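Local structure of NAD(P)H dehydrogenase (quinone) (Mycobacterium tuberculosis, 1XDI) at residues D37-L45 against A94-T102; S51-T62 against E196-G205. The protein probably reduces quinones such as menadione with electrons from NADH or NADPH, using one bound FAD per subunit of a homotetramer. All blocks are in the same frame, centred on the assembly; numbering follows the deposited sequence.

Contact 1: residues D37-L45 against A94-T102; sequences DGIGGAAVL and AAAQSADIT. With FAD (flavin-adenine dinucleotide), chain C.
S98 gives the one hydrogen bond across this contact. Its OG donates to I39 O at 2.7 Å. The donor lies 16° out of the carbonyl plane. Chi1 of 179° sets OG opposite the backbone N of S98 and turns it to the loop. T102 OG1 bonds back to S98 O at 2.7 Å, across the face opposite the one that T102 N uses.

The other contacts are van der Waals packing, mostly between aliphatic groups. V44 is a knob in the hole formed by A94, Q97, S98 and I101. Its CG1 branch does most of the touching and lies 3.9 Å from Q97 CB. I39 CG2 meets I101 CG2. I39 CB and CG1 lie against T102 OG1. L45 brings CD2 over S98 CB. The polar end of Q97 leads away, to K393 and T388 of the second subunit.

The FAD is gripped by backbone amides of 37-45. D37 N bonds FAD O2B of the ribose at 2.9 Å. A43 N bonds the phosphate oxygen FAD O2A at 3.2 Å, with an N-H...O angle of 160°. A42 N makes a weak bond to FAD O3B. These amides and the glycine-rich G38-G41 type II turn are consistent with a Rossmann-type FAD-binding domain. The chemistry implies a division of labour: amides face the cofactor, while I39, V44 and one carbonyl fasten the same segment to helix 83-107.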
loop_
_atom_site.group_PDB
_atom_site.type_symbol
_atom_site.label_atom_id
_atom_site.label_comp_id
_atom_site.label_asym_id
_atom_site.label_seq_id
_atom_site.Cartn_x
_atom_site.Cartn_y
_atom_site.Cartn_z
ATOM N N ASP A 37 33.910 -24.230 -12.150
ATOM C CA ASP A 37 33.317 -25.556 -12.042
ATOM C C ASP A 37 32.066 -25.846 -12.837
ATOM O O ASP A 37 31.653 -26.988 -12.940
ATOM C CB ASP A 37 33.089 -25.924 -10.564
ATOM C CG ASP A 37 34.403 -25.986 -9.763
ATOM O OD1 ASP A 37 35.433 -26.362 -10.397
ATOM O OD2 ASP A 37 34.385 -25.663 -8.530
ATOM N N GLY A 38 31.448 -24.831 -13.406
ATOM C CA GLY A 38 30.246 -25.111 -14.160
ATOM C C GLY A 38 29.064 -24.412 -13.552
ATOM O O GLY A 38 28.822 -24.514 -12.327
ATOM N N ILE A 39 28.356 -23.704 -14.445
ATOM C CA ILE A 39 27.166 -22.905 -14.178
ATOM C C ILE A 39 26.169 -23.548 -13.229
ATOM O O ILE A 39 25.631 -24.635 -13.500
ATOM C CB ILE A 39 26.449 -22.550 -15.462
ATOM C CG1 ILE A 39 27.464 -21.996 -16.462
ATOM C CG2 ILE A 39 25.390 -21.494 -15.181
ATOM C CD1 ILE A 39 28.241 -20.799 -16.012
ATOM N N GLY A 40 25.920 -22.845 -12.124
ATOM C CA GLY A 40 25.020 -23.326 -11.108
ATOM C C GLY A 40 25.863 -23.341 -9.869
ATOM O O GLY A 40 25.353 -23.366 -8.735
ATOM N N GLY A 41 27.174 -23.330 -10.098
ATOM C CA GLY A 41 28.133 -23.364 -9.007
ATOM C C GLY A 41 27.925 -24.485 -8.006
ATOM O O GLY A 41 27.172 -25.408 -8.240
ATOM N N ALA A 42 28.596 -24.389 -6.873
ATOM C CA ALA A 42 28.492 -25.401 -5.824
ATOM C C ALA A 42 27.109 -25.589 -5.289
ATOM O O ALA A 42 26.791 -26.673 -4.886
ATOM C CB ALA A 42 29.453 -25.090 -4.659
ATOM N N ALA A 43 26.317 -24.527 -5.260
ATOM C CA ALA A 43 24.934 -24.614 -4.778
ATOM C C ALA A 43 24.165 -25.699 -5.529
ATOM O O ALA A 43 23.392 -26.478 -4.925
ATOM C CB ALA A 43 24.205 -23.293 -4.969
ATOM N N VAL A 44 24.366 -25.725 -6.848
ATOM C CA VAL A 44 23.700 -26.662 -7.739
ATOM C C VAL A 44 24.442 -27.980 -7.975
ATOM O O VAL A 44 23.842 -29.052 -8.061
ATOM C CB VAL A 44 23.486 -25.983 -9.102
ATOM C CG1 VAL A 44 23.293 -27.018 -10.239
ATOM C CG2 VAL A 44 22.325 -25.125 -9.018
ATOM N N LEU A 45 25.751 -27.892 -8.117
ATOM C CA LEU A 45 26.568 -29.072 -8.387
ATOM C C LEU A 45 27.112 -29.827 -7.156
ATOM O O LEU A 45 27.463 -31.013 -7.235
ATOM C CB LEU A 45 27.764 -28.672 -9.277
ATOM C CG LEU A 45 27.445 -28.359 -10.744
ATOM C CD1 LEU A 45 28.693 -28.010 -11.482
ATOM C CD2 LEU A 45 26.751 -29.529 -11.385
ATOM N N ALA A 94 21.587 -33.175 -10.646
ATOM C CA ALA A 94 22.463 -32.031 -10.458
ATOM C C ALA A 94 22.892 -31.509 -11.833
ATOM O O ALA A 94 22.752 -30.309 -12.121
ATOM C CB ALA A 94 23.661 -32.436 -9.641
ATOM N N ALA A 95 23.357 -32.450 -12.666
ATOM C CA ALA A 95 23.838 -32.217 -14.006
ATOM C C ALA A 95 22.823 -31.524 -14.906
ATOM O O ALA A 95 23.199 -30.682 -15.754
ATOM C CB ALA A 95 24.261 -33.528 -14.607
ATOM N N ALA A 96 21.548 -31.866 -14.738
ATOM C CA ALA A 96 20.495 -31.278 -15.563
ATOM C C ALA A 96 20.164 -29.823 -15.146
ATOM O O ALA A 96 19.887 -28.953 -15.964
ATOM C CB ALA A 96 19.256 -32.162 -15.492
ATOM N N GLN A 97 20.203 -29.583 -13.852
ATOM C CA GLN A 97 19.943 -28.268 -13.298
ATOM C C GLN A 97 21.049 -27.352 -13.829
ATOM O O GLN A 97 20.817 -26.199 -14.130
ATOM C CB GLN A 97 19.984 -28.360 -11.760
ATOM C CG GLN A 97 19.104 -27.352 -11.036
ATOM C CD GLN A 97 17.854 -26.927 -11.820
ATOM O OE1 GLN A 97 17.126 -27.767 -12.348
ATOM N NE2 GLN A 97 17.601 -25.614 -11.865
ATOM N N SER A 98 22.254 -27.885 -13.955
ATOM C CA SER A 98 23.364 -27.111 -14.425
ATOM C C SER A 98 23.209 -26.908 -15.923
ATOM O O SER A 98 23.471 -25.837 -16.464
ATOM C CB SER A 98 24.626 -27.869 -14.151
ATOM O OG SER A 98 25.718 -27.132 -14.632
ATOM N N ALA A 99 22.783 -27.936 -16.628
ATOM C CA ALA A 99 22.640 -27.777 -18.061
ATOM C C ALA A 99 21.522 -26.786 -18.463
ATOM O O ALA A 99 21.678 -26.039 -19.431
ATOM C CB ALA A 99 22.425 -29.128 -18.691
ATOM N N ASP A 100 20.413 -26.784 -17.716
ATOM C CA ASP A 100 19.316 -25.871 -17.993
ATOM C C ASP A 100 19.797 -24.448 -17.870
ATOM O O ASP A 100 19.541 -23.654 -18.761
ATOM C CB ASP A 100 18.142 -26.104 -17.041
ATOM C CG ASP A 100 17.371 -27.380 -17.371
ATOM O OD1 ASP A 100 17.885 -28.176 -18.162
ATOM O OD2 ASP A 100 16.262 -27.604 -16.849
ATOM N N ILE A 101 20.531 -24.132 -16.802
ATOM C CA ILE A 101 21.037 -22.770 -16.592
ATOM C C ILE A 101 22.080 -22.317 -17.625
ATOM O O ILE A 101 22.096 -21.149 -18.097
ATOM C CB ILE A 101 21.672 -22.617 -15.185
ATOM C CG1 ILE A 101 20.716 -23.159 -14.129
ATOM C CG2 ILE A 101 21.967 -21.113 -14.846
ATOM C CD1 ILE A 101 21.359 -23.110 -12.795
ATOM N N THR A 102 22.968 -23.232 -17.979
ATOM C CA THR A 102 23.967 -22.850 -18.952
ATOM C C THR A 102 23.252 -22.477 -20.237
ATOM O O THR A 102 23.537 -21.436 -20.825
ATOM C CB THR A 102 24.933 -23.983 -19.245
ATOM O OG1 THR A 102 25.285 -24.607 -18.006
ATOM C CG2 THR A 102 26.190 -23.442 -19.914
HETATM P PA FAD C . 28.695 -20.882 -5.214
HETATM O O1A FAD C . 29.489 -21.570 -4.111
HETATM O O2A FAD C . 27.333 -21.487 -5.549
HETATM O O5B FAD C . 29.612 -20.914 -6.432
HETATM C C5B FAD C . 30.578 -19.936 -6.823
HETATM C C4B FAD C . 31.203 -20.672 -7.989
HETATM O O4B FAD C . 32.189 -19.905 -8.631
HETATM C C3B FAD C . 31.916 -22.099 -7.703
HETATM O O3B FAD C . 31.074 -23.227 -7.943
HETATM C C2B FAD C . 33.117 -22.111 -8.526
HETATM O O2B FAD C . 33.143 -22.925 -9.701
HETATM C C1B FAD C . 33.335 -20.683 -8.958
HETATM N N9A FAD C . 34.539 -20.055 -8.583
HETATM C C8A FAD C . 35.267 -19.989 -7.412
HETATM N N7A FAD C . 36.369 -19.292 -7.517
HETATM C C5A FAD C . 36.379 -18.873 -8.814
HETATM C C6A FAD C . 37.263 -18.103 -9.589
HETATM N N6A FAD C . 38.377 -17.596 -9.102
HETATM N N1A FAD C . 36.942 -17.876 -10.911
HETATM C C2A FAD C . 35.819 -18.369 -11.459
HETATM N N3A FAD C . 34.893 -19.136 -10.767
HETATM C C4A FAD C . 35.325 -19.315 -9.412
HETATM N N1 FAD C . 21.205 -22.402 0.404
HETATM C C2 FAD C . 19.849 -22.298 0.254
HETATM O O2 FAD C . 19.312 -21.225 -0.079
HETATM N N3 FAD C . 19.071 -23.411 0.480
HETATM C C4 FAD C . 19.525 -24.649 0.839
HETATM O O4 FAD C . 18.720 -25.565 1.005
HETATM C C4X FAD C . 20.844 -24.743 0.986
HETATM N N5 FAD C . 21.339 -26.027 1.351
HETATM C C5X FAD C . 22.746 -26.132 1.504
HETATM C C6 FAD C . 23.329 -27.372 1.844
HETATM C C7 FAD C . 24.729 -27.538 2.014
HETATM C C7M FAD C . 25.311 -28.926 2.377
HETATM C C8 FAD C . 25.559 -26.391 1.849
HETATM C C8M FAD C . 27.067 -26.445 2.027
HETATM C C9 FAD C . 25.031 -25.180 1.503
HETATM C C9A FAD C . 23.666 -25.006 1.303
HETATM N N10 FAD C . 23.034 -23.729 0.917
HETATM C C10 FAD C . 21.682 -23.613 0.759
HETATM C "C1'" FAD C . 23.913 -22.648 0.683
HETATM C "C2'" FAD C . 24.030 -22.211 -0.748
HETATM O "O2'" FAD C . 24.418 -23.371 -1.563
HETATM C "C3'" FAD C . 25.043 -21.117 -0.940
HETATM O "O3'" FAD C . 24.565 -19.962 -0.300
HETATM C "C4'" FAD C . 25.259 -20.681 -2.375
HETATM O "O4'" FAD C . 25.800 -21.912 -2.987
HETATM C "C5'" FAD C . 26.294 -19.702 -2.643
HETATM O "O5'" FAD C . 26.253 -19.359 -4.021
HETATM P P FAD C . 27.319 -18.465 -4.730
HETATM O O1P FAD C . 26.820 -18.291 -6.045
HETATM O O2P FAD C . 27.692 -17.247 -3.978
HETATM O O3P FAD C . 28.534 -19.414 -4.693
#

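Contact 2: residues S51-T62 against E196-G205. With FAD (flavin-adenine dinucleotide), chain C.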
loop_
_atom_site.group_PDB
_atom_site.type_symbol
_atom_site.label_atom_id
_atom_site.label_comp_id
_atom_site.label_asym_id
_atom_site.label_seq_id
_atom_site.Cartn_x
_atom_site.Cartn_y
_atom_site.Cartn_z
ATOM N N SER A 51 22.103 -32.304 -1.739
ATOM C CA SER A 51 21.526 -32.713 -0.437
ATOM C C SER A 51 19.989 -32.777 -0.490
ATOM O O SER A 51 19.397 -33.759 -0.006
ATOM C CB SER A 51 21.938 -31.797 0.726
ATOM O OG SER A 51 21.950 -30.424 0.341
ATOM N N LYS A 52 19.340 -31.760 -1.080
ATOM C CA LYS A 52 17.888 -31.748 -1.187
ATOM C C LYS A 52 17.433 -32.906 -2.042
ATOM O O LYS A 52 16.375 -33.466 -1.790
ATOM C CB LYS A 52 17.357 -30.418 -1.773
ATOM C CG LYS A 52 17.075 -29.250 -0.744
ATOM C CD LYS A 52 18.338 -28.686 -0.129
ATOM C CE LYS A 52 18.403 -28.926 1.372
ATOM N NZ LYS A 52 19.744 -28.594 1.937
ATOM N N THR A 53 18.219 -33.274 -3.046
ATOM C CA THR A 53 17.845 -34.404 -3.893
ATOM C C THR A 53 17.953 -35.642 -3.021
ATOM O O THR A 53 16.982 -36.397 -2.845
ATOM C CB THR A 53 18.784 -34.532 -5.086
ATOM O OG1 THR A 53 18.975 -33.223 -5.616
ATOM C CG2 THR A 53 18.202 -35.423 -6.205
ATOM N N PHE A 54 19.133 -35.840 -2.453
ATOM C CA PHE A 54 19.372 -36.976 -1.548
ATOM C C PHE A 54 18.241 -37.117 -0.531
ATOM O O PHE A 54 17.698 -38.202 -0.349
ATOM C CB PHE A 54 20.698 -36.788 -0.788
ATOM C CG PHE A 54 21.102 -37.962 0.004
ATOM C CD1 PHE A 54 21.604 -39.072 -0.616
ATOM C CD2 PHE A 54 20.927 -37.976 1.392
ATOM C CE1 PHE A 54 21.940 -40.224 0.146
ATOM C CE2 PHE A 54 21.258 -39.130 2.162
ATOM C CZ PHE A 54 21.762 -40.256 1.534
ATOM N N ILE A 55 17.889 -36.007 0.113
ATOM C CA ILE A 55 16.844 -35.978 1.137
ATOM C C ILE A 55 15.469 -36.288 0.591
ATOM O O ILE A 55 14.657 -36.885 1.297
ATOM C CB ILE A 55 16.821 -34.614 1.884
ATOM C CG1 ILE A 55 18.021 -34.509 2.832
ATOM C CG2 ILE A 55 15.584 -34.466 2.635
ATOM C CD1 ILE A 55 18.153 -33.174 3.549
ATOM N N ALA A 56 15.215 -35.917 -0.659
ATOM C CA ALA A 56 13.913 -36.175 -1.282
ATOM C C ALA A 56 13.719 -37.653 -1.554
ATOM O O ALA A 56 12.602 -38.164 -1.476
ATOM C CB ALA A 56 13.784 -35.408 -2.585
ATOM N N SER A 57 14.812 -38.321 -1.908
ATOM C CA SER A 57 14.793 -39.761 -2.177
ATOM C C SER A 57 14.546 -40.470 -0.879
ATOM O O SER A 57 13.781 -41.400 -0.829
ATOM C CB SER A 57 16.124 -40.252 -2.740
ATOM O OG SER A 57 16.334 -39.742 -4.040
ATOM N N THR A 58 15.227 -40.020 0.168
ATOM C CA THR A 58 15.106 -40.579 1.511
ATOM C C THR A 58 13.641 -40.536 1.899
ATOM O O THR A 58 13.094 -41.445 2.496
ATOM C CB THR A 58 15.892 -39.715 2.508
ATOM O OG1 THR A 58 17.298 -39.941 2.364
ATOM C CG2 THR A 58 15.519 -40.060 3.873
ATOM N N GLY A 59 13.009 -39.436 1.537
ATOM C CA GLY A 59 11.615 -39.258 1.851
ATOM C C GLY A 59 10.731 -40.436 1.526
ATOM O O GLY A 59 9.906 -40.828 2.343
ATOM N N LEU A 60 10.863 -40.966 0.319
ATOM C CA LEU A 60 10.074 -42.113 -0.086
ATOM C C LEU A 60 10.047 -43.165 1.061
ATOM O O LEU A 60 8.971 -43.620 1.501
ATOM C CB LEU A 60 10.650 -42.741 -1.374
ATOM C CG LEU A 60 10.014 -42.534 -2.766
ATOM C CD1 LEU A 60 9.911 -43.912 -3.404
ATOM C CD2 LEU A 60 8.617 -41.895 -2.722
ATOM N N ARG A 61 11.202 -43.555 1.578
ATOM C CA ARG A 61 11.134 -44.545 2.630
ATOM C C ARG A 61 10.213 -44.132 3.780
ATOM O O ARG A 61 9.427 -44.947 4.260
ATOM C CB ARG A 61 12.515 -44.849 3.157
ATOM C CG ARG A 61 12.480 -45.876 4.187
ATOM C CD ARG A 61 13.841 -46.152 4.538
ATOM N NE ARG A 61 13.927 -47.529 4.969
ATOM C CZ ARG A 61 14.115 -47.926 6.226
ATOM N NH1 ARG A 61 14.245 -47.047 7.222
ATOM N NH2 ARG A 61 14.184 -49.223 6.475
ATOM N N THR A 62 10.339 -42.871 4.210
ATOM C CA THR A 62 9.533 -42.312 5.291
ATOM C C THR A 62 8.134 -42.814 5.002
ATOM O O THR A 62 7.622 -43.685 5.704
ATOM C CB THR A 62 9.528 -40.730 5.285
ATOM O OG1 THR A 62 10.741 -40.205 5.854
ATOM C CG2 THR A 62 8.350 -40.204 6.073
ATOM N N GLU A 196 20.365 -31.621 8.783
ATOM C CA GLU A 196 19.653 -32.179 7.637
ATOM C C GLU A 196 20.090 -33.614 7.272
ATOM O O GLU A 196 19.231 -34.487 7.020
ATOM C CB GLU A 196 19.785 -31.247 6.422
ATOM C CG GLU A 196 19.049 -29.901 6.489
ATOM C CD GLU A 196 19.342 -28.977 5.267
ATOM O OE1 GLU A 196 20.224 -29.343 4.432
ATOM O OE2 GLU A 196 18.720 -27.889 5.141
ATOM N N PHE A 197 21.394 -33.871 7.277
ATOM C CA PHE A 197 21.924 -35.190 6.932
ATOM C C PHE A 197 21.666 -36.220 8.026
ATOM O O PHE A 197 21.377 -37.373 7.725
ATOM C CB PHE A 197 23.433 -35.108 6.602
ATOM C CG PHE A 197 23.723 -34.576 5.215
ATOM C CD1 PHE A 197 23.237 -35.221 4.083
ATOM C CD2 PHE A 197 24.480 -33.447 5.035
ATOM C CE1 PHE A 197 23.515 -34.743 2.786
ATOM C CE2 PHE A 197 24.769 -32.955 3.755
ATOM C CZ PHE A 197 24.282 -33.607 2.624
ATOM N N VAL A 198 21.761 -35.821 9.296
ATOM C CA VAL A 198 21.486 -36.742 10.359
ATOM C C VAL A 198 20.047 -37.218 10.087
ATOM O O VAL A 198 19.751 -38.425 10.116
ATOM C CB VAL A 198 21.549 -36.020 11.705
ATOM C CG1 VAL A 198 20.740 -36.802 12.790
ATOM C CG2 VAL A 198 22.994 -35.790 12.103
ATOM N N ASP A 199 19.146 -36.274 9.820
ATOM C CA ASP A 199 17.772 -36.631 9.576
ATOM C C ASP A 199 17.669 -37.548 8.361
ATOM O O ASP A 199 17.041 -38.596 8.404
ATOM C CB ASP A 199 16.985 -35.358 9.374
ATOM C CG ASP A 199 15.478 -35.591 9.258
ATOM O OD1 ASP A 199 15.010 -36.619 8.698
ATOM O OD2 ASP A 199 14.729 -34.686 9.679
ATOM N N ALA A 200 18.273 -37.156 7.247
ATOM C CA ALA A 200 18.219 -38.001 6.038
ATOM C C ALA A 200 18.748 -39.441 6.287
ATOM O O ALA A 200 18.073 -40.411 5.969
ATOM C CB ALA A 200 19.018 -37.324 4.870
ATOM N N TYR A 201 19.949 -39.579 6.845
ATOM C CA TYR A 201 20.486 -40.915 7.115
ATOM C C TYR A 201 19.660 -41.747 8.150
ATOM O O TYR A 201 19.517 -42.945 7.996
ATOM C CB TYR A 201 21.993 -40.804 7.466
ATOM C CG TYR A 201 22.874 -40.598 6.209
ATOM C CD1 TYR A 201 23.024 -41.630 5.274
ATOM C CD2 TYR A 201 23.555 -39.375 5.938
ATOM C CE1 TYR A 201 23.840 -41.473 4.115
ATOM C CE2 TYR A 201 24.371 -39.200 4.734
ATOM C CZ TYR A 201 24.517 -40.272 3.839
ATOM O OH TYR A 201 25.395 -40.256 2.719
ATOM N N THR A 202 19.084 -41.118 9.163
ATOM C CA THR A 202 18.253 -41.807 10.163
ATOM C C THR A 202 17.028 -42.393 9.431
ATOM O O THR A 202 16.470 -43.404 9.812
ATOM C CB THR A 202 17.754 -40.765 11.253
ATOM O OG1 THR A 202 18.861 -40.369 12.075
ATOM C CG2 THR A 202 16.552 -41.311 12.084
ATOM N N GLU A 203 16.601 -41.736 8.365
ATOM C CA GLU A 203 15.444 -42.191 7.620
ATOM C C GLU A 203 15.799 -43.352 6.710
ATOM O O GLU A 203 14.945 -44.189 6.420
ATOM C CB GLU A 203 14.855 -41.029 6.827
ATOM C CG GLU A 203 14.059 -40.076 7.673
ATOM C CD GLU A 203 12.891 -40.794 8.324
ATOM O OE1 GLU A 203 12.071 -41.360 7.570
ATOM O OE2 GLU A 203 12.800 -40.806 9.576
ATOM N N LEU A 204 17.044 -43.411 6.252
ATOM C CA LEU A 204 17.450 -44.543 5.444
ATOM C C LEU A 204 17.722 -45.707 6.385
ATOM O O LEU A 204 18.232 -46.748 5.954
ATOM C CB LEU A 204 18.726 -44.248 4.602
ATOM C CG LEU A 204 18.464 -43.441 3.321
ATOM C CD1 LEU A 204 19.721 -43.315 2.527
ATOM C CD2 LEU A 204 17.353 -44.100 2.499
ATOM N N GLY A 205 17.405 -45.546 7.667
ATOM C CA GLY A 205 17.666 -46.615 8.611
ATOM C C GLY A 205 19.076 -46.646 9.212
ATOM O O GLY A 205 19.430 -47.579 9.935
HETATM P PA FAD C . 28.695 -20.882 -5.214
HETATM O O1A FAD C . 29.489 -21.570 -4.111
HETATM O O2A FAD C . 27.333 -21.487 -5.549
HETATM O O5B FAD C . 29.612 -20.914 -6.432
HETATM C C5B FAD C . 30.578 -19.936 -6.823
HETATM C C4B FAD C . 31.203 -20.672 -7.989
HETATM O O4B FAD C . 32.189 -19.905 -8.631
HETATM C C3B FAD C . 31.916 -22.099 -7.703
HETATM O O3B FAD C . 31.074 -23.227 -7.943
HETATM C C2B FAD C . 33.117 -22.111 -8.526
HETATM O O2B FAD C . 33.143 -22.925 -9.701
HETATM C C1B FAD C . 33.335 -20.683 -8.958
HETATM N N9A FAD C . 34.539 -20.055 -8.583
HETATM C C8A FAD C . 35.267 -19.989 -7.412
HETATM N N7A FAD C . 36.369 -19.292 -7.517
HETATM C C5A FAD C . 36.379 -18.873 -8.814
HETATM C C6A FAD C . 37.263 -18.103 -9.589
HETATM N N6A FAD C . 38.377 -17.596 -9.102
HETATM N N1A FAD C . 36.942 -17.876 -10.911
HETATM C C2A FAD C . 35.819 -18.369 -11.459
HETATM N N3A FAD C . 34.893 -19.136 -10.767
HETATM C C4A FAD C . 35.325 -19.315 -9.412
HETATM N N1 FAD C . 21.205 -22.402 0.404
HETATM C C2 FAD C . 19.849 -22.298 0.254
HETATM O O2 FAD C . 19.312 -21.225 -0.079
HETATM N N3 FAD C . 19.071 -23.411 0.480
HETATM C C4 FAD C . 19.525 -24.649 0.839
HETATM O O4 FAD C . 18.720 -25.565 1.005
HETATM C C4X FAD C . 20.844 -24.743 0.986
HETATM N N5 FAD C . 21.339 -26.027 1.351
HETATM C C5X FAD C . 22.746 -26.132 1.504
HETATM C C6 FAD C . 23.329 -27.372 1.844
HETATM C C7 FAD C . 24.729 -27.538 2.014
HETATM C C7M FAD C . 25.311 -28.926 2.377
HETATM C C8 FAD C . 25.559 -26.391 1.849
HETATM C C8M FAD C . 27.067 -26.445 2.027
HETATM C C9 FAD C . 25.031 -25.180 1.503
HETATM C C9A FAD C . 23.666 -25.006 1.303
HETATM N N10 FAD C . 23.034 -23.729 0.917
HETATM C C10 FAD C . 21.682 -23.613 0.759
HETATM C "C1'" FAD C . 23.913 -22.648 0.683
HETATM C "C2'" FAD C . 24.030 -22.211 -0.748
HETATM O "O2'" FAD C . 24.418 -23.371 -1.563
HETATM C "C3'" FAD C . 25.043 -21.117 -0.940
HETATM O "O3'" FAD C . 24.565 -19.962 -0.300
HETATM C "C4'" FAD C . 25.259 -20.681 -2.375
HETATM O "O4'" FAD C . 25.800 -21.912 -2.987
HETATM C "C5'" FAD C . 26.294 -19.702 -2.643
HETATM O "O5'" FAD C . 26.253 -19.359 -4.021
HETATM P P FAD C . 27.319 -18.465 -4.730
HETATM O O1P FAD C . 26.820 -18.291 -6.045
HETATM O O2P FAD C . 27.692 -17.247 -3.978
HETATM O O3P FAD C . 28.534 -19.414 -4.693
#
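F54 and Y201 meet in the tightly packed part of this contact. F54 CZ lies 3.5 Å from Y201 CE1, and the ring planes are turned obliquely to each other. F54 CE2 stands over one face of the Y201 ring, toward its rim. A200 CB sits at the edge of the F54 ring. L204 CD1 also reaches F54 CZ. With chi1 at -172°, F54 CG swings opposite its backbone N and the ring enters the cleft between the helices. I55 closes on A200 from the next position, with CG1 3.6 Å from A200 CB.

The segments 51-62 and 196-203 cross at 37°. Their parent helices, 48-64 and 192-203, join the FAD-binding part to what is probably the NAD(P)H-binding Rossmann-type unit, as in other pyridine nucleotide-disulfide oxidoreductases. At the flavin end, K52 NZ forms a salt bridge with E196 OE1 at 2.6 Å, on the syn side but tilted 30° out of the carboxylate plane. K52 NZ also bonds FAD N5 at 3.1 Å. The chain of K52 bends at chi2 and chi3 to bring NZ there. E196 OE2 is held by F357 N.

The far end is more open and more polar. R61 NH1 donates to E203 O at 3.0 Å, from above the carbonyl plane. R236 pairs with E203 OE2. The end of helix 192-203 fits a Schellman motif with exposed G205 at the C-prime position, though G205 N is less surely placed.

From the N terminus, residues 37-45 follow strand 29-35 and lead into helix 48-64, which carries residues 51-62. Residues 94-102 on helix 83-107 come next and close contact 1, a loop of 48 intervening residues, mostly helical. Contact 2 closes much later: 133 residues lie between 51-62 and 196-205. The segments alternate, so the two closures cross and neither nests in the other. Contact 1 ties the loop after strand 29-35 and the short helix 41-45 to helix 83-107. Contact 2 ties helix 48-64 to helix 192-203. Their centres are about 22 Å apart and the contacts do not touch. FAD spans both: its ribose and phosphate meet contact 1, its flavin contact 2.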